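Local coordinates for vivid PAS protein VVD (Neurospora crassa, PDB 3D72), which binds flavin-adenine dinucleotide as a blue-light LOV photoreceptor of the PAS family and forms a rapidly exchanging dimer on light activation, at residues F75-D80 and V114-K119; T3-G8 and P49-S54; Y10-Y15 and Y142-Q147. The protein carries 1 engineered substitution. All blocks are in the same frame, centred on the assembly; numbering follows the deposited sequence.

Contact 1: residues F75-D80 and V114-K119; sequences FLQSPD and VVNFKK. With FAD (flavin-adenine dinucleotide), chain C.
Pro79 sets its CD over the centre of the Phe117 ring in a CH-pi contact, 3.7 Å from the centroid and 14° off the normal. Gln77 O comes to the edge of the same ring, 3.5 Å from Phe117 CE2. Phe117 N donates to Leu76 O at 2.8 Å, and Asn116 CA offers that oxygen a CA-H...O contact, completing the close-packed side. The 3-10 segment ending at Gln77 packs against strand 110-117, an outermost strand of the antiparallel PAS sheet, and both hold the flavin's pyrimidine part. With CG anti to its carbonyl carbon (chi1 -83°), Asn116 presents its amide to the flavin: FAD N3 donates to Asn116 OD1 and Asn116 ND2 to FAD O2, each at 2.9 Å; a further bond from ND2 to Val115 O helps fix the amide's rotation. Gln77 NE2 is a second donor to FAD O2 at 2.9 Å and meets FAD O4' nearly linearly (176°), while Arg89 holds Gln77 OE1. Water 1, between the backbones, lies within hydrogen-bonding distance of Ser78 O and Phe117 O. The looser side begins at Pro79: water 2 bridges Pro79 O and Lys119 O, and the exposed Lys119 forms a salt bridge with Glu67.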
# COMPACT_ATOMS: atom_id res chain seq x y z
N PHE A 75 4.63 26.77 6.21
CA PHE A 75 3.93 27.94 5.68
C PHE A 75 2.44 27.93 6.01
O PHE A 75 1.79 28.96 6.01
CB PHE A 75 4.12 28.07 4.16
CG PHE A 75 3.40 27.02 3.35
CD1 PHE A 75 2.05 27.18 3.02
CD2 PHE A 75 4.06 25.88 2.92
CE1 PHE A 75 1.38 26.22 2.27
CE2 PHE A 75 3.40 24.91 2.16
CZ PHE A 75 2.06 25.08 1.84
N LEU A 76 1.90 26.75 6.31
CA LEU A 76 0.48 26.64 6.65
C LEU A 76 0.19 27.24 8.02
O LEU A 76 -0.97 27.45 8.37
CB LEU A 76 0.04 25.16 6.65
CG LEU A 76 -0.02 24.44 5.29
CD1 LEU A 76 -0.38 22.98 5.50
CD2 LEU A 76 -1.06 25.11 4.41
N GLN A 77 1.24 27.53 8.78
CA GLN A 77 1.05 28.08 10.12
C GLN A 77 0.71 29.56 10.16
O GLN A 77 0.48 30.11 11.23
CB GLN A 77 2.29 27.78 10.97
CG GLN A 77 2.37 26.31 11.36
CD GLN A 77 3.78 25.84 11.60
OE1 GLN A 77 4.66 26.62 11.96
NE2 GLN A 77 4.01 24.53 11.40
N SER A 78 0.65 30.18 8.99
CA SER A 78 0.31 31.60 8.90
C SER A 78 -0.75 31.83 7.83
O SER A 78 -0.73 31.22 6.77
CB SER A 78 1.55 32.42 8.57
OG SER A 78 1.25 33.81 8.57
N PRO A 79 -1.71 32.74 8.10
CA PRO A 79 -2.76 33.00 7.11
C PRO A 79 -2.23 33.67 5.85
O PRO A 79 -2.93 33.73 4.83
CB PRO A 79 -3.74 33.88 7.88
CG PRO A 79 -2.88 34.58 8.87
CD PRO A 79 -1.95 33.49 9.34
N ASP A 80 -1.00 34.16 5.91
CA ASP A 80 -0.40 34.80 4.75
C ASP A 80 0.66 33.88 4.16
O ASP A 80 1.38 34.23 3.22
CB ASP A 80 0.18 36.17 5.13
CG ASP A 80 1.16 36.10 6.28
OD1 ASP A 80 1.34 37.13 6.97
OD2 ASP A 80 1.76 35.03 6.50
N VAL A 114 -2.48 20.98 15.09
CA VAL A 114 -1.83 22.26 14.91
C VAL A 114 -2.73 23.23 14.15
O VAL A 114 -3.42 22.85 13.21
CB VAL A 114 -0.48 22.10 14.14
CG1 VAL A 114 -0.72 21.52 12.76
CG2 VAL A 114 0.22 23.45 14.03
N VAL A 115 -2.73 24.48 14.59
CA VAL A 115 -3.54 25.48 13.91
C VAL A 115 -2.88 25.80 12.58
O VAL A 115 -1.69 26.10 12.53
CB VAL A 115 -3.65 26.77 14.75
CG1 VAL A 115 -4.34 27.85 13.94
CG2 VAL A 115 -4.45 26.48 16.02
N ASN A 116 -3.66 25.71 11.51
CA ASN A 116 -3.19 25.99 10.15
C ASN A 116 -4.17 26.92 9.45
O ASN A 116 -5.28 27.17 9.94
CB ASN A 116 -3.05 24.69 9.33
CG ASN A 116 -1.73 23.96 9.56
OD1 ASN A 116 -1.46 22.94 8.92
ND2 ASN A 116 -0.90 24.46 10.48
N PHE A 117 -3.76 27.43 8.30
CA PHE A 117 -4.61 28.35 7.55
C PHE A 117 -4.62 27.99 6.06
O PHE A 117 -3.57 27.69 5.49
CB PHE A 117 -4.10 29.78 7.72
CG PHE A 117 -4.09 30.25 9.14
CD1 PHE A 117 -5.20 30.89 9.69
CD2 PHE A 117 -2.98 30.03 9.94
CE1 PHE A 117 -5.20 31.29 11.02
CE2 PHE A 117 -2.97 30.41 11.28
CZ PHE A 117 -4.09 31.05 11.82
N LYS A 118 -5.80 28.01 5.48
CA LYS A 118 -5.95 27.70 4.07
C LYS A 118 -5.48 28.94 3.31
O LYS A 118 -5.25 30.00 3.90
CB LYS A 118 -7.41 27.38 3.76
CG LYS A 118 -7.97 26.24 4.61
CD LYS A 118 -9.33 25.80 4.11
CE LYS A 118 -9.86 24.63 4.91
NZ LYS A 118 -11.12 24.10 4.31
N LYS A 119 -5.31 28.81 1.97
CA LYS A 119 -4.84 29.91 1.14
C LYS A 119 -5.66 31.19 1.30
O LYS A 119 -5.12 32.29 1.29
CB LYS A 119 -4.85 29.48 -0.34
CG LYS A 119 -4.36 30.55 -1.33
CD LYS A 119 -4.44 30.04 -2.77
CE LYS A 119 -4.11 31.14 -3.77
NZ LYS A 119 -2.77 31.72 -3.53
PA FAD C . 11.23 25.92 14.24
O1A FAD C . 11.07 26.88 13.12
O2A FAD C . 12.60 25.72 14.78
O5B FAD C . 10.25 26.37 15.41
C5B FAD C . 10.15 25.68 16.67
C4B FAD C . 9.32 26.56 17.60
O4B FAD C . 9.29 25.90 18.88
C3B FAD C . 9.86 27.99 17.83
O3B FAD C . 8.93 29.01 17.57
C2B FAD C . 10.37 28.00 19.26
O2B FAD C . 10.18 29.18 20.01
C1B FAD C . 9.75 26.76 19.93
N9A FAD C . 10.69 25.98 20.71
C8A FAD C . 11.83 25.36 20.28
N7A FAD C . 12.49 24.73 21.22
C5A FAD C . 11.74 24.97 22.36
C6A FAD C . 11.91 24.55 23.73
N6A FAD C . 12.95 23.81 24.11
N1A FAD C . 10.98 24.94 24.64
C2A FAD C . 9.93 25.70 24.22
N3A FAD C . 9.66 26.14 22.97
C4A FAD C . 10.65 25.72 22.07
N1 FAD C . 3.29 21.66 9.72
C2 FAD C . 2.06 22.21 9.63
O2 FAD C . 1.74 23.24 10.25
N3 FAD C . 1.09 21.60 8.82
C4 FAD C . 1.29 20.45 8.06
O4 FAD C . 0.35 19.98 7.38
C4X FAD C . 2.57 19.87 8.17
N5 FAD C . 2.85 18.72 7.43
C5X FAD C . 4.12 18.17 7.54
C6 FAD C . 4.43 17.00 6.79
C7 FAD C . 5.68 16.42 6.84
C7M FAD C . 5.90 15.15 6.01
C8 FAD C . 6.72 17.02 7.60
C8M FAD C . 8.12 16.45 7.66
C9 FAD C . 6.43 18.20 8.37
C9A FAD C . 5.15 18.79 8.35
N10 FAD C . 4.81 19.98 9.12
C10 FAD C . 3.55 20.53 8.98
C1' FAD C . 5.78 20.64 10.04
C2' FAD C . 6.76 21.67 9.53
O2' FAD C . 7.21 21.26 8.23
C3' FAD C . 7.90 21.78 10.57
O3' FAD C . 8.53 20.51 10.70
C4' FAD C . 7.37 22.22 11.98
O4' FAD C . 6.86 23.53 11.90
C5' FAD C . 8.46 22.16 13.07
O5' FAD C . 9.76 22.45 12.54
P FAD C . 10.28 23.94 12.31
O1P FAD C . 11.44 23.82 11.43
O2P FAD C . 9.18 24.81 11.84
O3P FAD C . 10.78 24.48 13.74
O HOH W 1 -1.33 29.14 4.89
O HOH W 2 -4.95 34.33 2.79

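Contact 2: residues T3-G8 and P49-S54; sequences TLYAPG and PIVYAS
The Tyr5 ring meets strand 50-53 with its edge, and nothing of 49-54 lies over either face. Ile50 O sits in the plane of the ring, 3.9 Å from Tyr5 CE2, and Val51 CA is at the same edge; Val51 CB lies 4.1 Å from Tyr5 CD2. Val51 CG1, anti to its carbonyl carbon (chi1 -67°), stands where both Tyr5 and Thr3 can touch it, and its distance to Thr3 CG2 is 4.1 Å. The closer packing is at Pro49. Thr3 lies across the proline ring with both branches of its side chain: OG1 is 3.3 Å from Pro49 CB, and the methyl CG2 presses to 3.5 Å from Pro49 CG, tighter than ordinary van der Waals contact. The hydroxyl is hydrogen-bonded to Gly70 O, which satisfies it although it faces proline carbons. Val51 and Tyr52 both face Leu40 in a classic beta bulge of this outermost strand, beside which the N-terminal segment runs as irregular chain. Leu4 N is tied to Gln45 OE1 and Ala6 N to Tyr10 OH, while Met1 of the second subunit packs on Tyr52. Segments 3-8 and 49-54 meet by van der Waals packing alone, with no hydrogen bond between them, and the polar anchors of the N-terminal segment include Gly70, Gln45 and Tyr10.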
# COMPACT_ATOMS: atom_id res chain seq x y z
N THR A 3 14.86 23.22 -4.29
CA THR A 3 14.56 21.81 -4.24
C THR A 3 14.59 21.08 -5.58
O THR A 3 14.16 21.62 -6.60
CB THR A 3 13.20 21.62 -3.57
OG1 THR A 3 13.19 22.36 -2.34
CG2 THR A 3 12.94 20.16 -3.28
N LEU A 4 15.11 19.86 -5.55
CA LEU A 4 15.18 19.02 -6.74
C LEU A 4 14.12 17.94 -6.56
O LEU A 4 13.82 17.53 -5.44
CB LEU A 4 16.55 18.36 -6.86
CG LEU A 4 17.73 19.29 -7.15
CD1 LEU A 4 19.04 18.53 -7.02
CD2 LEU A 4 17.57 19.89 -8.55
N TYR A 5 13.54 17.48 -7.67
CA TYR A 5 12.51 16.46 -7.61
C TYR A 5 12.95 15.22 -8.37
O TYR A 5 13.53 15.30 -9.45
CB TYR A 5 11.20 17.00 -8.18
CG TYR A 5 10.78 18.30 -7.53
CD1 TYR A 5 11.09 19.53 -8.12
CD2 TYR A 5 10.11 18.31 -6.30
CE1 TYR A 5 10.74 20.73 -7.51
CE2 TYR A 5 9.76 19.51 -5.69
CZ TYR A 5 10.07 20.71 -6.29
OH TYR A 5 9.73 21.90 -5.69
N ALA A 6 12.67 14.06 -7.78
CA ALA A 6 13.03 12.78 -8.39
C ALA A 6 12.44 12.60 -9.78
O ALA A 6 11.23 12.64 -9.96
CB ALA A 6 12.57 11.64 -7.49
N PRO A 7 13.29 12.43 -10.79
CA PRO A 7 12.71 12.24 -12.11
C PRO A 7 12.00 10.88 -12.04
O PRO A 7 12.54 9.94 -11.46
CB PRO A 7 13.92 12.23 -13.04
CG PRO A 7 15.03 11.72 -12.15
CD PRO A 7 14.77 12.42 -10.84
N GLY A 8 10.82 10.77 -12.59
CA GLY A 8 10.12 9.49 -12.51
C GLY A 8 9.10 9.59 -11.40
O GLY A 8 8.13 8.82 -11.37
N PRO A 49 11.96 19.93 2.35
CA PRO A 49 10.92 20.36 1.41
C PRO A 49 9.88 19.33 0.97
O PRO A 49 10.18 18.14 0.88
CB PRO A 49 11.74 20.87 0.23
CG PRO A 49 12.87 19.90 0.20
CD PRO A 49 13.26 19.80 1.66
N ILE A 50 8.68 19.82 0.68
CA ILE A 50 7.61 18.98 0.16
C ILE A 50 8.01 18.62 -1.26
O ILE A 50 8.29 19.50 -2.07
CB ILE A 50 6.27 19.74 0.11
CG1 ILE A 50 5.81 20.10 1.53
CG2 ILE A 50 5.22 18.91 -0.60
CD1 ILE A 50 4.65 21.08 1.56
N VAL A 51 8.04 17.33 -1.58
CA VAL A 51 8.39 16.89 -2.93
C VAL A 51 7.21 16.20 -3.60
O VAL A 51 7.25 15.88 -4.79
CB VAL A 51 9.64 15.96 -2.93
CG1 VAL A 51 10.87 16.74 -2.50
CG2 VAL A 51 9.43 14.77 -2.00
N TYR A 52 6.14 15.97 -2.83
CA TYR A 52 4.92 15.38 -3.36
C TYR A 52 3.73 15.78 -2.51
O TYR A 52 3.81 15.76 -1.29
CB TYR A 52 4.98 13.85 -3.39
CG TYR A 52 3.70 13.23 -3.90
CD1 TYR A 52 2.66 12.89 -3.04
CD2 TYR A 52 3.50 13.04 -5.26
CE1 TYR A 52 1.45 12.40 -3.52
CE2 TYR A 52 2.30 12.55 -5.76
CZ TYR A 52 1.28 12.24 -4.89
OH TYR A 52 0.10 11.77 -5.41
N ALA A 53 2.62 16.15 -3.16
CA ALA A 53 1.41 16.53 -2.44
C ALA A 53 0.21 15.88 -3.13
O ALA A 53 0.06 15.97 -4.35
CB ALA A 53 1.25 18.05 -2.42
N SER A 54 -0.63 15.21 -2.36
CA SER A 54 -1.80 14.56 -2.94
C SER A 54 -2.85 15.60 -3.29
O SER A 54 -2.87 16.69 -2.73
CB SER A 54 -2.40 13.54 -1.97
OG SER A 54 -3.18 14.16 -0.98

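Contact 3: residues Y10-Y15 and Y142-Q147; sequences YDIMGY and YSMGFQ. With FAD (flavin-adenine dinucleotide), chain C.
Tyr10, Tyr15 and Tyr142 each carry CG anti to the carbonyl carbon, and this shared chi1 near -60° is the setting in which the three rings meet as an aromatic cluster. Tyr10 brings its edge toward the face of Tyr142 in an offset edge-to-face pair, centroids 5.5 Å apart and planes at 85°; Tyr10 CE2 is 3.7 Å from Tyr142 CZ. Tyr15 meets Tyr142 obliquely, its OH 3.4 Å from Tyr142 CE1. Water 3, in the plane of both the Tyr10 and Tyr142 rings, bonds to Tyr10 OH at 2.6 Å and weakly to Tyr142 OH, and Ala6 N also bonds to Tyr10 OH. A leucine in place of Tyr142 would probably leave the edge of Tyr10 without an aromatic face to meet and water 3 without its weaker partner. Further along, Met144 bends at its last torsion (chi3 -66°) to lay its CE 3.7 Å from Tyr15 CB and 4.2 Å from Ile12 CG2. Asp11 caps helix 12-21, its OD1 accepting from Gly14 N. Alternation along the strand gives the Ser143 side chain to the flavin, its OG 3.6 Å from FAD C7M, and Gly145 N passes 3.4 Å from FAD C7M. Strand 140-146 is central in the PAS sheet, bonded to 38-42 and 123-134, with Leu16 and Ile19 of helix 12-21 extending the cover over Met144 and Phe146.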
# COMPACT_ATOMS: atom_id res chain seq x y z
N TYR A 10 7.70 9.89 -7.23
CA TYR A 10 7.90 9.15 -5.99
C TYR A 10 7.06 7.89 -5.80
O TYR A 10 5.94 7.82 -6.27
CB TYR A 10 7.69 10.09 -4.80
CG TYR A 10 8.68 11.22 -4.81
CD1 TYR A 10 8.43 12.39 -5.51
CD2 TYR A 10 9.93 11.08 -4.19
CE1 TYR A 10 9.40 13.40 -5.61
CE2 TYR A 10 10.90 12.07 -4.27
CZ TYR A 10 10.63 13.23 -4.99
OH TYR A 10 11.60 14.19 -5.11
N ASP A 11 7.63 6.92 -5.09
CA ASP A 11 6.94 5.65 -4.82
C ASP A 11 5.95 5.79 -3.67
O ASP A 11 6.08 5.10 -2.65
CB ASP A 11 7.95 4.55 -4.49
CG ASP A 11 7.33 3.16 -4.54
OD1 ASP A 11 6.13 3.05 -4.90
OD2 ASP A 11 8.04 2.18 -4.23
N ILE A 12 4.97 6.66 -3.85
CA ILE A 12 3.97 6.90 -2.82
C ILE A 12 3.24 5.61 -2.43
O ILE A 12 3.02 5.37 -1.24
CB ILE A 12 2.94 7.97 -3.26
CG1 ILE A 12 3.67 9.27 -3.60
CG2 ILE A 12 1.90 8.18 -2.17
CD1 ILE A 12 4.56 9.81 -2.48
N MET A 13 2.86 4.79 -3.40
CA MET A 13 2.17 3.54 -3.06
C MET A 13 3.05 2.61 -2.23
O MET A 13 2.60 2.05 -1.21
CB MET A 13 1.70 2.80 -4.31
CG MET A 13 0.61 3.53 -5.06
SD MET A 13 -0.23 2.45 -6.24
CE MET A 13 0.90 2.47 -7.57
N GLY A 14 4.30 2.45 -2.65
CA GLY A 14 5.21 1.59 -1.92
C GLY A 14 5.40 2.09 -0.50
O GLY A 14 5.49 1.29 0.43
N TYR A 15 5.47 3.41 -0.34
CA TYR A 15 5.66 3.98 0.98
C TYR A 15 4.44 3.81 1.87
O TYR A 15 4.57 3.62 3.08
CB TYR A 15 6.05 5.46 0.88
CG TYR A 15 7.36 5.68 0.14
CD1 TYR A 15 8.36 4.70 0.13
CD2 TYR A 15 7.61 6.88 -0.53
CE1 TYR A 15 9.58 4.91 -0.54
CE2 TYR A 15 8.82 7.09 -1.20
CZ TYR A 15 9.79 6.11 -1.20
OH TYR A 15 10.97 6.33 -1.87
N TYR A 142 12.68 9.99 3.58
CA TYR A 142 11.53 10.88 3.48
C TYR A 142 10.67 10.81 4.72
O TYR A 142 10.87 9.98 5.60
CB TYR A 142 10.65 10.49 2.30
CG TYR A 142 11.35 10.47 0.98
CD1 TYR A 142 11.72 9.27 0.37
CD2 TYR A 142 11.67 11.66 0.34
CE1 TYR A 142 12.39 9.26 -0.85
CE2 TYR A 142 12.35 11.66 -0.88
CZ TYR A 142 12.70 10.46 -1.46
OH TYR A 142 13.40 10.48 -2.65
N SER A 143 9.69 11.71 4.77
CA SER A 143 8.72 11.70 5.86
C SER A 143 7.38 11.84 5.16
O SER A 143 7.23 12.70 4.28
CB SER A 143 8.92 12.88 6.81
OG SER A 143 7.92 12.85 7.83
N MET A 144 6.42 10.99 5.51
CA MET A 144 5.10 11.09 4.92
C MET A 144 4.17 11.70 5.95
O MET A 144 4.10 11.23 7.10
CB MET A 144 4.55 9.72 4.49
CG MET A 144 3.18 9.82 3.79
SD MET A 144 2.64 8.36 2.83
CE MET A 144 3.90 8.38 1.48
N GLY A 145 3.48 12.76 5.55
CA GLY A 145 2.55 13.42 6.45
C GLY A 145 1.12 13.22 6.00
O GLY A 145 0.82 13.22 4.81
N PHE A 146 0.23 13.04 6.97
CA PHE A 146 -1.19 12.84 6.74
C PHE A 146 -1.89 13.99 7.43
O PHE A 146 -1.62 14.27 8.60
CB PHE A 146 -1.62 11.51 7.36
CG PHE A 146 -0.92 10.32 6.76
CD1 PHE A 146 -1.46 9.68 5.64
CD2 PHE A 146 0.27 9.86 7.29
CE1 PHE A 146 -0.81 8.59 5.07
CE2 PHE A 146 0.94 8.76 6.72
CZ PHE A 146 0.39 8.13 5.60
N GLN A 147 -2.77 14.68 6.71
CA GLN A 147 -3.51 15.82 7.28
C GLN A 147 -4.99 15.54 7.38
O GLN A 147 -5.56 14.80 6.57
CB GLN A 147 -3.31 17.07 6.42
CG GLN A 147 -1.89 17.61 6.36
CD GLN A 147 -0.98 16.78 5.49
OE1 GLN A 147 -1.44 16.12 4.56
NE2 GLN A 147 0.32 16.84 5.77
PA FAD C . 11.23 25.92 14.24
O1A FAD C . 11.07 26.88 13.12
O2A FAD C . 12.60 25.72 14.78
O5B FAD C . 10.25 26.37 15.41
C5B FAD C . 10.15 25.68 16.67
C4B FAD C . 9.32 26.56 17.60
O4B FAD C . 9.29 25.90 18.88
C3B FAD C . 9.86 27.99 17.83
O3B FAD C . 8.93 29.01 17.57
C2B FAD C . 10.37 28.00 19.26
O2B FAD C . 10.18 29.18 20.01
C1B FAD C . 9.75 26.76 19.93
N9A FAD C . 10.69 25.98 20.71
C8A FAD C . 11.83 25.36 20.28
N7A FAD C . 12.49 24.73 21.22
C5A FAD C . 11.74 24.97 22.36
C6A FAD C . 11.91 24.55 23.73
N6A FAD C . 12.95 23.81 24.11
N1A FAD C . 10.98 24.94 24.64
C2A FAD C . 9.93 25.70 24.22
N3A FAD C . 9.66 26.14 22.97
C4A FAD C . 10.65 25.72 22.07
N1 FAD C . 3.29 21.66 9.72
C2 FAD C . 2.06 22.21 9.63
O2 FAD C . 1.74 23.24 10.25
N3 FAD C . 1.09 21.60 8.82
C4 FAD C . 1.29 20.45 8.06
O4 FAD C . 0.35 19.98 7.38
C4X FAD C . 2.57 19.87 8.17
N5 FAD C . 2.85 18.72 7.43
C5X FAD C . 4.12 18.17 7.54
C6 FAD C . 4.43 17.00 6.79
C7 FAD C . 5.68 16.42 6.84
C7M FAD C . 5.90 15.15 6.01
C8 FAD C . 6.72 17.02 7.60
C8M FAD C . 8.12 16.45 7.66
C9 FAD C . 6.43 18.20 8.37
C9A FAD C . 5.15 18.79 8.35
N10 FAD C . 4.81 19.98 9.12
C10 FAD C . 3.55 20.53 8.98
C1' FAD C . 5.78 20.64 10.04
C2' FAD C . 6.76 21.67 9.53
O2' FAD C . 7.21 21.26 8.23
C3' FAD C . 7.90 21.78 10.57
O3' FAD C . 8.53 20.51 10.70
C4' FAD C . 7.37 22.22 11.98
O4' FAD C . 6.86 23.53 11.90
C5' FAD C . 8.46 22.16 13.07
O5' FAD C . 9.76 22.45 12.54
P FAD C . 10.28 23.94 12.31
O1P FAD C . 11.44 23.82 11.43
O2P FAD C . 9.18 24.81 11.84
O3P FAD C . 10.78 24.48 13.74
O HOH W 3 13.69 13.64 -3.60

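In the fold
All three contacts reach the same five-stranded sheet, and two of them meet the flavin. Contact 1 holds its polar pyrimidine part; in contact 3 Ser143 to Gly145 pass the methyl end, and Gln147 CG lies 3.4 Å from FAD O4, near the part held by contact 1. Their centres are about 22 Å apart, on opposite sides of the chain's centre. Contact 2 touches both others. Its centre is about 11 Å from that of contact 3, and Val51 O comes within 3.4 Å of Tyr10 CE1, while Tyr52 CD1 packs 3.7 Å from Ile12 CD1. Toward contact 1, about 21 Å between centres, Ile50 CD1 lies 4.1 Å from Phe75 CE2. Contacts 2 and 3 also both touch the second subunit.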